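Local coordinates for protein putative TIM-barrel metal-dependent hydrolase (Mycobacterium avium subsp. paratuberculosis S397, PDB 4DZI) that is probably a metal-dependent hydrolase of the amidohydrolase superfamily, carrying a two-metal site occupied here by cadmium, at residues 15-27 and 141-154. Numbering follows the deposited sequence.
Sequences HYYEPLDSFTRHL and ASVHAFNLWLDEDW. With CD (cadmium ion), chain Q.
Trp149 is the hub, its indole touched on several sides by the 15-27 loop. Its six-membered ring points an edge at the face of Tyr16 in a T-shaped pair, planes at 71°, while Ser22 CB sits over the indole face, 3.9 Å from the centroid of that same ring. Tyr16 also lies against Trp154 in an offset stack, completing an aromatic cluster, and its OH comes up to the edge of Phe146. Farther along, Phe146 CB packs over the face of Phe23, the two rings near parallel but slid apart, barely overlapping.

Arg25 runs extended from chi1 (-176°) and turns at chi3, which brings its guanidinium face over the indole edge of Trp149 at CD1. Its NE and NH2 grip Asp21 side-on; Arg25 NH1 forms salt bridges to Asp153 OD1 (2.9 Å) and Glu152 OE1 (3.0 Å), making a four-residue network. His26 NE2 donates almost straight (175°) to Glu152 OE1 at 2.7 Å, from the opposite face of the carboxylate to Arg25 NH1; two donors on one oxygen would probably favour ionised Glu152.

In this probable TIM-barrel amidohydrolase, the loop following metal-binding strand 9-15 packs on helix 136-153; strand 163-165 touches Leu150 and Trp154, helix 174-186 Leu148.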
ATOM      1  N   HIS C  15     -14.392 -23.066  -2.985  1.00 12.20           N
ATOM      2  CA  HIS C  15     -15.471 -22.478  -2.176  1.00 10.43           C
ATOM      3  C   HIS C  15     -16.775 -23.253  -2.164  1.00 12.35           C
ATOM      4  O   HIS C  15     -17.073 -23.986  -3.098  1.00 12.44           O
ATOM      5  CB  HIS C  15     -15.743 -21.031  -2.650  1.00 11.13           C
ATOM      6  CG  HIS C  15     -14.585 -20.114  -2.397  1.00 11.86           C
ATOM      7  ND1 HIS C  15     -14.400 -19.523  -1.209  1.00 13.29           N
ATOM      8  CD2 HIS C  15     -13.489 -19.770  -3.188  1.00 13.74           C
ATOM      9  CE1 HIS C  15     -13.257 -18.808  -1.228  1.00  8.32           C
ATOM     10  NE2 HIS C  15     -12.695 -18.949  -2.428  1.00 11.27           N
ATOM     11  N   TYR C  16     -17.523 -23.086  -1.076  1.00 13.98           N
ATOM     12  CA  TYR C  16     -18.956 -23.357  -1.045  1.00 15.12           C
ATOM     13  C   TYR C  16     -19.666 -21.997  -1.060  1.00 19.44           C
ATOM     14  O   TYR C  16     -19.033 -20.934  -0.871  1.00 13.48           O
ATOM     15  CB  TYR C  16     -19.333 -24.141   0.219  1.00 14.18           C
ATOM     16  CG  TYR C  16     -18.671 -23.600   1.441  1.00 11.64           C
ATOM     17  CD1 TYR C  16     -19.124 -22.418   2.056  1.00 11.93           C
ATOM     18  CD2 TYR C  16     -17.555 -24.238   1.995  1.00 12.98           C
ATOM     19  CE1 TYR C  16     -18.475 -21.903   3.175  1.00 14.83           C
ATOM     20  CE2 TYR C  16     -16.892 -23.718   3.113  1.00 12.71           C
ATOM     21  CZ  TYR C  16     -17.366 -22.558   3.705  1.00 14.22           C
ATOM     22  OH  TYR C  16     -16.731 -22.027   4.795  1.00 16.45           O
ATOM     23  N   TYR C  17     -20.984 -22.017  -1.281  1.00 11.93           N
ATOM     24  CA  TYR C  17     -21.790 -20.818  -1.106  1.00 12.42           C
ATOM     25  C   TYR C  17     -22.642 -21.104   0.127  1.00 13.10           C
ATOM     26  O   TYR C  17     -23.386 -22.106   0.191  1.00 15.11           O
ATOM     27  CB  TYR C  17     -22.640 -20.568  -2.341  1.00 14.65           C
ATOM     28  CG  TYR C  17     -21.825 -20.094  -3.535  1.00 11.81           C
ATOM     29  CD1 TYR C  17     -20.997 -18.975  -3.423  1.00 14.41           C
ATOM     30  CD2 TYR C  17     -21.819 -20.773  -4.746  1.00 11.91           C
ATOM     31  CE1 TYR C  17     -20.257 -18.497  -4.495  1.00 13.68           C
ATOM     32  CE2 TYR C  17     -21.060 -20.329  -5.814  1.00 15.57           C
ATOM     33  CZ  TYR C  17     -20.268 -19.191  -5.689  1.00 12.85           C
ATOM     34  OH  TYR C  17     -19.548 -18.731  -6.775  1.00 15.17           O
ATOM     35  N   GLU C  18     -22.526 -20.267   1.136  1.00 13.15           N
ATOM     36  CA  GLU C  18     -23.246 -20.523   2.396  1.00 12.39           C
ATOM     37  C   GLU C  18     -24.745 -20.439   2.224  1.00 14.12           C
ATOM     38  O   GLU C  18     -25.239 -19.568   1.544  1.00 15.14           O
ATOM     39  CB  GLU C  18     -22.872 -19.512   3.472  1.00 14.94           C
ATOM     40  CG  GLU C  18     -21.416 -19.531   3.929  1.00 17.23           C
ATOM     41  CD  GLU C  18     -20.461 -18.718   3.052  1.00 12.62           C
ATOM     42  OE1 GLU C  18     -20.773 -18.319   1.912  1.00 14.47           O
ATOM     43  OE2 GLU C  18     -19.358 -18.438   3.551  1.00 13.55           O
ATOM     44  N   PRO C  19     -25.471 -21.315   2.911  1.00 15.73           N
ATOM     45  CA  PRO C  19     -26.915 -21.101   3.018  1.00 20.32           C
ATOM     46  C   PRO C  19     -27.212 -19.897   3.916  1.00 16.48           C
ATOM     47  O   PRO C  19     -26.347 -19.438   4.684  1.00 14.97           O
ATOM     48  CB  PRO C  19     -27.401 -22.395   3.673  1.00 23.32           C
ATOM     49  CG  PRO C  19     -26.234 -22.826   4.515  1.00 21.10           C
ATOM     50  CD  PRO C  19     -25.024 -22.510   3.656  1.00 15.84           C
ATOM     51  N   LEU C  20     -28.429 -19.371   3.818  1.00 15.86           N
ATOM     52  CA  LEU C  20     -28.769 -18.167   4.571  1.00 17.68           C
ATOM     53  C   LEU C  20     -28.585 -18.289   6.081  1.00 15.67           C
ATOM     54  O   LEU C  20     -28.440 -17.287   6.744  1.00 17.10           O
ATOM     55  CB  LEU C  20     -30.224 -17.755   4.274  1.00 15.45           C
ATOM     56  CG  LEU C  20     -30.462 -17.215   2.872  1.00 20.34           C
ATOM     57  CD1 LEU C  20     -31.951 -16.937   2.708  1.00 26.45           C
ATOM     58  CD2 LEU C  20     -29.662 -15.929   2.592  1.00 16.95           C
ATOM     59  N   ASP C  21     -28.604 -19.506   6.641  1.00 16.05           N
ATOM     60  CA  ASP C  21     -28.459 -19.670   8.086  1.00 16.90           C
ATOM     61  C   ASP C  21     -27.063 -20.090   8.546  1.00 16.84           C
ATOM     62  O   ASP C  21     -26.859 -20.542   9.702  1.00 16.63           O
ATOM     63  CB  ASP C  21     -29.528 -20.663   8.621  1.00 20.93           C
ATOM     64  CG  ASP C  21     -29.292 -22.092   8.144  1.00 25.52           C
ATOM     65  OD1 ASP C  21     -28.446 -22.287   7.254  1.00 21.38           O
ATOM     66  OD2 ASP C  21     -29.957 -23.015   8.664  1.00 21.71           O
ATOM     67  N   SER C  22     -26.063 -19.895   7.693  1.00 16.17           N
ATOM     68  CA  SER C  22     -24.731 -20.299   8.113  1.00 16.35           C
ATOM     69  C   SER C  22     -24.247 -19.612   9.402  1.00 13.65           C
ATOM     70  O   SER C  22     -23.566 -20.209  10.212  1.00 16.99           O
ATOM     71  CB  SER C  22     -23.699 -20.121   6.980  1.00 15.62           C
ATOM     72  OG  SER C  22     -23.532 -18.744   6.645  1.00 16.68           O
ATOM     73  N   PHE C  23     -24.581 -18.339   9.578  1.00 13.58           N
ATOM     74  CA  PHE C  23     -24.206 -17.599  10.779  1.00 13.73           C
ATOM     75  C   PHE C  23     -25.303 -17.535  11.854  1.00 18.70           C
ATOM     76  O   PHE C  23     -25.118 -16.905  12.908  1.00 16.29           O
ATOM     77  CB  PHE C  23     -23.709 -16.186  10.401  1.00 14.61           C
ATOM     78  CG  PHE C  23     -22.286 -16.161   9.930  1.00 12.34           C
ATOM     79  CD1 PHE C  23     -21.968 -16.414   8.593  1.00 14.99           C
ATOM     80  CD2 PHE C  23     -21.272 -15.874  10.813  1.00 12.94           C
ATOM     81  CE1 PHE C  23     -20.646 -16.422   8.163  1.00 15.97           C
ATOM     82  CE2 PHE C  23     -19.939 -15.868  10.381  1.00 15.10           C
ATOM     83  CZ  PHE C  23     -19.638 -16.132   9.060  1.00 14.87           C
ATOM     84  N   THR C  24     -26.435 -18.204  11.619  1.00 17.98           N
ATOM     85  CA  THR C  24     -27.549 -18.125  12.566  1.00 19.00           C
ATOM     86  C   THR C  24     -28.011 -19.485  13.122  1.00 19.21           C
ATOM     87  O   THR C  24     -28.541 -19.545  14.220  1.00 20.22           O
ATOM     88  CB  THR C  24     -28.764 -17.404  11.930  1.00 19.75           C
ATOM     89  OG1 THR C  24     -29.250 -18.150  10.798  1.00 16.87           O
ATOM     90  CG2 THR C  24     -28.374 -15.965  11.451  1.00 19.52           C
ATOM     91  N   ARG C  25     -27.828 -20.548  12.341  1.00 20.42           N
ATOM     92  CA  ARG C  25     -28.329 -21.884  12.688  1.00 19.58           C
ATOM     93  C   ARG C  25     -27.928 -22.283  14.091  1.00 23.49           C
ATOM     94  O   ARG C  25     -28.742 -22.844  14.845  1.00 25.39           O
ATOM     95  CB  ARG C  25     -27.833 -22.934  11.680  1.00 18.62           C
ATOM     96  CG  ARG C  25     -28.415 -24.328  11.943  1.00 28.69           C
ATOM     97  CD  ARG C  25     -27.853 -25.374  10.980  1.00 16.39           C
ATOM     98  NE  ARG C  25     -28.056 -24.989   9.588  1.00 19.02           N
ATOM     99  CZ  ARG C  25     -27.594 -25.680   8.546  1.00 16.07           C
ATOM    100  NH1 ARG C  25     -26.918 -26.828   8.739  1.00 17.34           N
ATOM    101  NH2 ARG C  25     -27.818 -25.241   7.321  1.00 22.60           N
ATOM    102  N   HIS C  26     -26.677 -22.004  14.456  1.00 17.59           N
ATOM    103  CA  HIS C  26     -26.180 -22.350  15.789  1.00 17.26           C
ATOM    104  C   HIS C  26     -25.735 -21.155  16.605  1.00 21.58           C
ATOM    105  O   HIS C  26     -24.886 -21.276  17.487  1.00 24.12           O
ATOM    106  CB  HIS C  26     -25.055 -23.376  15.690  1.00 20.99           C
ATOM    107  CG  HIS C  26     -25.463 -24.634  14.974  1.00 23.00           C
ATOM    108  ND1 HIS C  26     -26.326 -25.544  15.522  1.00 25.43           N
ATOM    109  CD2 HIS C  26     -25.148 -25.107  13.710  1.00 21.55           C
ATOM    110  CE1 HIS C  26     -26.531 -26.550  14.648  1.00 25.56           C
ATOM    111  NE2 HIS C  26     -25.813 -26.288  13.535  1.00 24.12           N
ATOM    112  N   LEU C  27     -26.320 -19.990  16.323  1.00 19.45           N
ATOM    113  CA  LEU C  27     -25.975 -18.772  17.042  1.00 18.05           C
ATOM    114  C   LEU C  27     -26.705 -18.657  18.372  1.00 23.11           C
ATOM    115  O   LEU C  27     -27.917 -18.854  18.424  1.00 22.75           O
ATOM    116  CB  LEU C  27     -26.294 -17.555  16.184  1.00 20.26           C
ATOM    117  CG  LEU C  27     -25.938 -16.163  16.692  1.00 18.23           C
ATOM    118  CD1 LEU C  27     -24.425 -15.999  16.723  1.00 20.91           C
ATOM    119  CD2 LEU C  27     -26.597 -15.116  15.804  1.00 20.23           C
ATOM    120  N   ALA C 141     -19.013 -15.032  19.085  1.00 16.47           N
ATOM    121  CA  ALA C 141     -20.161 -15.933  19.036  1.00 17.03           C
ATOM    122  C   ALA C 141     -20.516 -16.281  17.604  1.00 18.01           C
ATOM    123  O   ALA C 141     -21.001 -17.397  17.321  1.00 16.69           O
ATOM    124  CB  ALA C 141     -21.359 -15.310  19.735  1.00 19.26           C
ATOM    125  N   SER C 142     -20.317 -15.327  16.692  1.00 15.73           N
ATOM    126  CA  SER C 142     -20.730 -15.548  15.323  1.00 12.58           C
ATOM    127  C   SER C 142     -19.729 -16.467  14.624  1.00 13.86           C
ATOM    128  O   SER C 142     -20.116 -17.280  13.796  1.00 15.22           O
ATOM    129  CB  SER C 142     -20.853 -14.229  14.509  1.00 12.44           C
ATOM    130  OG  SER C 142     -21.887 -13.375  15.035  1.00 16.48           O
ATOM    131  N   VAL C 143     -18.435 -16.324  14.953  1.00 13.00           N
ATOM    132  CA  VAL C 143     -17.432 -17.198  14.382  1.00 12.95           C
ATOM    133  C   VAL C 143     -17.708 -18.622  14.903  1.00 18.04           C
ATOM    134  O   VAL C 143     -17.667 -19.594  14.141  1.00 14.80           O
ATOM    135  CB  VAL C 143     -16.009 -16.713  14.742  1.00 13.91           C
ATOM    136  CG1 VAL C 143     -14.974 -17.800  14.523  1.00 19.17           C
ATOM    137  CG2 VAL C 143     -15.661 -15.457  13.932  1.00 15.63           C
ATOM    138  N   HIS C 144     -18.055 -18.763  16.183  1.00 16.74           N
ATOM    139  CA  HIS C 144     -18.337 -20.112  16.678  1.00 17.97           C
ATOM    140  C   HIS C 144     -19.548 -20.724  15.987  1.00 17.76           C
ATOM    141  O   HIS C 144     -19.512 -21.900  15.562  1.00 16.80           O
ATOM    142  CB  HIS C 144     -18.463 -20.140  18.220  1.00 17.86           C
ATOM    143  CG  HIS C 144     -18.575 -21.523  18.764  1.00 17.00           C
ATOM    144  ND1 HIS C 144     -17.609 -22.454  18.560  1.00 18.18           N
ATOM    145  CD2 HIS C 144     -19.592 -22.149  19.480  1.00 23.12           C
ATOM    146  CE1 HIS C 144     -17.989 -23.616  19.143  1.00 23.42           C
ATOM    147  NE2 HIS C 144     -19.196 -23.423  19.708  1.00 19.91           N
ATOM    148  N   ALA C 145     -20.620 -19.941  15.825  1.00 15.59           N
ATOM    149  CA  ALA C 145     -21.847 -20.417  15.153  1.00 15.49           C
ATOM    150  C   ALA C 145     -21.522 -20.902  13.743  1.00 14.70           C
ATOM    151  O   ALA C 145     -21.936 -21.989  13.309  1.00 16.30           O
ATOM    152  CB  ALA C 145     -22.864 -19.291  15.064  1.00 20.30           C
ATOM    153  N   PHE C 146     -20.732 -20.095  13.032  1.00 14.53           N
ATOM    154  CA  PHE C 146     -20.317 -20.426  11.702  1.00 13.53           C
ATOM    155  C   PHE C 146     -19.527 -21.745  11.642  1.00 11.38           C
ATOM    156  O   PHE C 146     -19.746 -22.574  10.746  1.00 14.23           O
ATOM    157  CB  PHE C 146     -19.441 -19.282  11.128  1.00 13.28           C
ATOM    158  CG  PHE C 146     -18.819 -19.626   9.786  1.00 13.26           C
ATOM    159  CD1 PHE C 146     -19.566 -19.518   8.630  1.00 17.67           C
ATOM    160  CD2 PHE C 146     -17.509 -20.096   9.698  1.00 15.42           C
ATOM    161  CE1 PHE C 146     -19.007 -19.826   7.392  1.00 17.05           C
ATOM    162  CE2 PHE C 146     -16.957 -20.456   8.465  1.00 13.96           C
ATOM    163  CZ  PHE C 146     -17.726 -20.309   7.313  1.00 16.59           C
ATOM    164  N   ASN C 147     -18.588 -21.908  12.565  1.00 13.48           N
ATOM    165  CA  ASN C 147     -17.742 -23.087  12.589  1.00 14.23           C
ATOM    166  C   ASN C 147     -18.591 -24.332  12.881  1.00 16.65           C
ATOM    167  O   ASN C 147     -18.332 -25.383  12.316  1.00 15.54           O
ATOM    168  CB  ASN C 147     -16.666 -22.915  13.650  1.00 12.57           C
ATOM    169  CG  ASN C 147     -15.590 -21.929  13.236  1.00 11.60           C
ATOM    170  OD1 ASN C 147     -15.488 -21.560  12.071  1.00 14.65           O
ATOM    171  ND2 ASN C 147     -14.755 -21.537  14.196  1.00 10.62           N
ATOM    172  N   LEU C 148     -19.599 -24.199  13.749  1.00 16.46           N
ATOM    173  CA  LEU C 148     -20.527 -25.315  14.005  1.00 19.66           C
ATOM    174  C   LEU C 148     -21.284 -25.660  12.722  1.00 18.62           C
ATOM    175  O   LEU C 148     -21.417 -26.828  12.364  1.00 18.19           O
ATOM    176  CB  LEU C 148     -21.513 -24.950  15.129  1.00 16.02           C
ATOM    177  CG  LEU C 148     -20.954 -24.879  16.567  1.00 15.42           C
ATOM    178  CD1 LEU C 148     -21.938 -24.265  17.556  1.00 20.15           C
ATOM    179  CD2 LEU C 148     -20.569 -26.281  17.012  1.00 21.23           C
ATOM    180  N   TRP C 149     -21.804 -24.635  12.029  1.00 14.35           N
ATOM    181  CA  TRP C 149     -22.467 -24.853  10.774  1.00 15.11           C
ATOM    182  C   TRP C 149     -21.550 -25.550   9.775  1.00 13.75           C
ATOM    183  O   TRP C 149     -21.945 -26.457   9.035  1.00 15.70           O
ATOM    184  CB  TRP C 149     -22.998 -23.515  10.182  1.00 13.60           C
ATOM    185  CG  TRP C 149     -23.293 -23.762   8.731  1.00 15.71           C
ATOM    186  CD1 TRP C 149     -24.403 -24.411   8.205  1.00 16.18           C
ATOM    187  CD2 TRP C 149     -22.381 -23.559   7.591  1.00 11.35           C
ATOM    188  NE1 TRP C 149     -24.279 -24.571   6.868  1.00 17.92           N
ATOM    189  CE2 TRP C 149     -23.074 -24.044   6.427  1.00 15.51           C
ATOM    190  CE3 TRP C 149     -21.101 -22.976   7.436  1.00 12.42           C
ATOM    191  CZ2 TRP C 149     -22.514 -24.007   5.156  1.00 15.85           C
ATOM    192  CZ3 TRP C 149     -20.549 -22.924   6.139  1.00 12.90           C
ATOM    193  CH2 TRP C 149     -21.243 -23.443   5.021  1.00 14.27           C
ATOM    194  N   LEU C 150     -20.289 -25.105   9.741  1.00 13.78           N
ATOM    195  CA  LEU C 150     -19.345 -25.609   8.729  1.00 13.91           C
ATOM    196  C   LEU C 150     -19.044 -27.090   8.962  1.00 16.27           C
ATOM    197  O   LEU C 150     -18.999 -27.885   8.019  1.00 14.07           O
ATOM    198  CB  LEU C 150     -18.046 -24.809   8.794  1.00 12.91           C
ATOM    199  CG  LEU C 150     -16.947 -25.214   7.818  1.00 13.97           C
ATOM    200  CD1 LEU C 150     -17.316 -24.994   6.355  1.00 12.71           C
ATOM    201  CD2 LEU C 150     -15.698 -24.384   8.187  1.00 13.48           C
ATOM    202  N   ASP C 151     -18.867 -27.439  10.220  1.00 14.09           N
ATOM    203  CA  ASP C 151     -18.528 -28.829  10.556  1.00 17.31           C
ATOM    204  C   ASP C 151     -19.746 -29.717  10.285  1.00 17.90           C
ATOM    205  O   ASP C 151     -19.620 -30.894   9.956  1.00 18.54           O
ATOM    206  CB  ASP C 151     -18.124 -28.920  12.021  1.00 19.33           C
ATOM    207  CG  ASP C 151     -17.366 -30.242  12.353  1.00 18.30           C
ATOM    208  OD1 ASP C 151     -16.701 -30.816  11.462  1.00 16.99           O
ATOM    209  OD2 ASP C 151     -17.417 -30.657  13.526  1.00 26.58           O
ATOM    210  N   GLU C 152     -20.930 -29.147  10.463  1.00 15.14           N
ATOM    211  CA  GLU C 152     -22.163 -29.877  10.115  1.00 15.74           C
ATOM    212  C   GLU C 152     -22.380 -30.132   8.621  1.00 22.81           C
ATOM    213  O   GLU C 152     -22.610 -31.292   8.204  1.00 19.12           O
ATOM    214  CB  GLU C 152     -23.353 -29.150  10.726  1.00 18.79           C
ATOM    215  CG  GLU C 152     -24.722 -29.713  10.361  1.00 20.36           C
ATOM    216  CD  GLU C 152     -25.793 -29.104  11.244  1.00 37.03           C
ATOM    217  OE1 GLU C 152     -25.862 -27.869  11.300  1.00 22.56           O
ATOM    218  OE2 GLU C 152     -26.545 -29.837  11.912  1.00 40.98           O
ATOM    219  N   ASP C 153     -22.302 -29.083   7.786  1.00 14.73           N
ATOM    220  CA  ASP C 153     -22.582 -29.258   6.356  1.00 15.10           C
ATOM    221  C   ASP C 153     -21.397 -29.817   5.541  1.00 14.03           C
ATOM    222  O   ASP C 153     -21.605 -30.547   4.543  1.00 17.67           O
ATOM    223  CB  ASP C 153     -23.084 -27.961   5.691  1.00 20.06           C
ATOM    224  CG  ASP C 153     -24.553 -27.666   5.975  1.00 18.86           C
ATOM    225  OD1 ASP C 153     -25.143 -28.277   6.901  1.00 18.11           O
ATOM    226  OD2 ASP C 153     -25.113 -26.802   5.299  1.00 16.38           O
ATOM    227  N   TRP C 154     -20.170 -29.459   5.944  1.00 15.42           N
ATOM    228  CA  TRP C 154     -18.951 -29.784   5.189  1.00 14.67           C
ATOM    229  C   TRP C 154     -18.014 -30.702   5.945  1.00 11.66           C
ATOM    230  O   TRP C 154     -17.499 -31.658   5.343  1.00 16.18           O
ATOM    231  CB  TRP C 154     -18.231 -28.494   4.713  1.00 15.85           C
ATOM    232  CG  TRP C 154     -19.040 -27.834   3.620  1.00 13.56           C
ATOM    233  CD1 TRP C 154     -19.916 -26.752   3.744  1.00 16.30           C
ATOM    234  CD2 TRP C 154     -19.127 -28.240   2.220  1.00 11.99           C
ATOM    235  NE1 TRP C 154     -20.522 -26.487   2.540  1.00 16.79           N
ATOM    236  CE2 TRP C 154     -20.083 -27.337   1.587  1.00 11.26           C
ATOM    237  CE3 TRP C 154     -18.528 -29.257   1.437  1.00 10.78           C
ATOM    238  CZ2 TRP C 154     -20.411 -27.448   0.251  1.00 12.49           C
ATOM    239  CZ3 TRP C 154     -18.853 -29.344   0.098  1.00 15.39           C
ATOM    240  CH2 TRP C 154     -19.786 -28.476  -0.491  1.00 15.18           C
TER
HETATM  241 CD    CD Q 502     -10.691 -18.320  -3.046  1.00 12.10          CD
HETATM  242  O   HOH W   1     -22.575 -24.534   1.678  1.00 15.27           O
HETATM  243  O   HOH W   2     -24.649 -21.410  12.512  1.00 17.77           O
HETATM  244  O   HOH W   3     -24.097 -14.145  13.436  1.00 19.19           O
HETATM  245  O   HOH W   4     -27.685 -27.037   5.084  1.00 25.27           O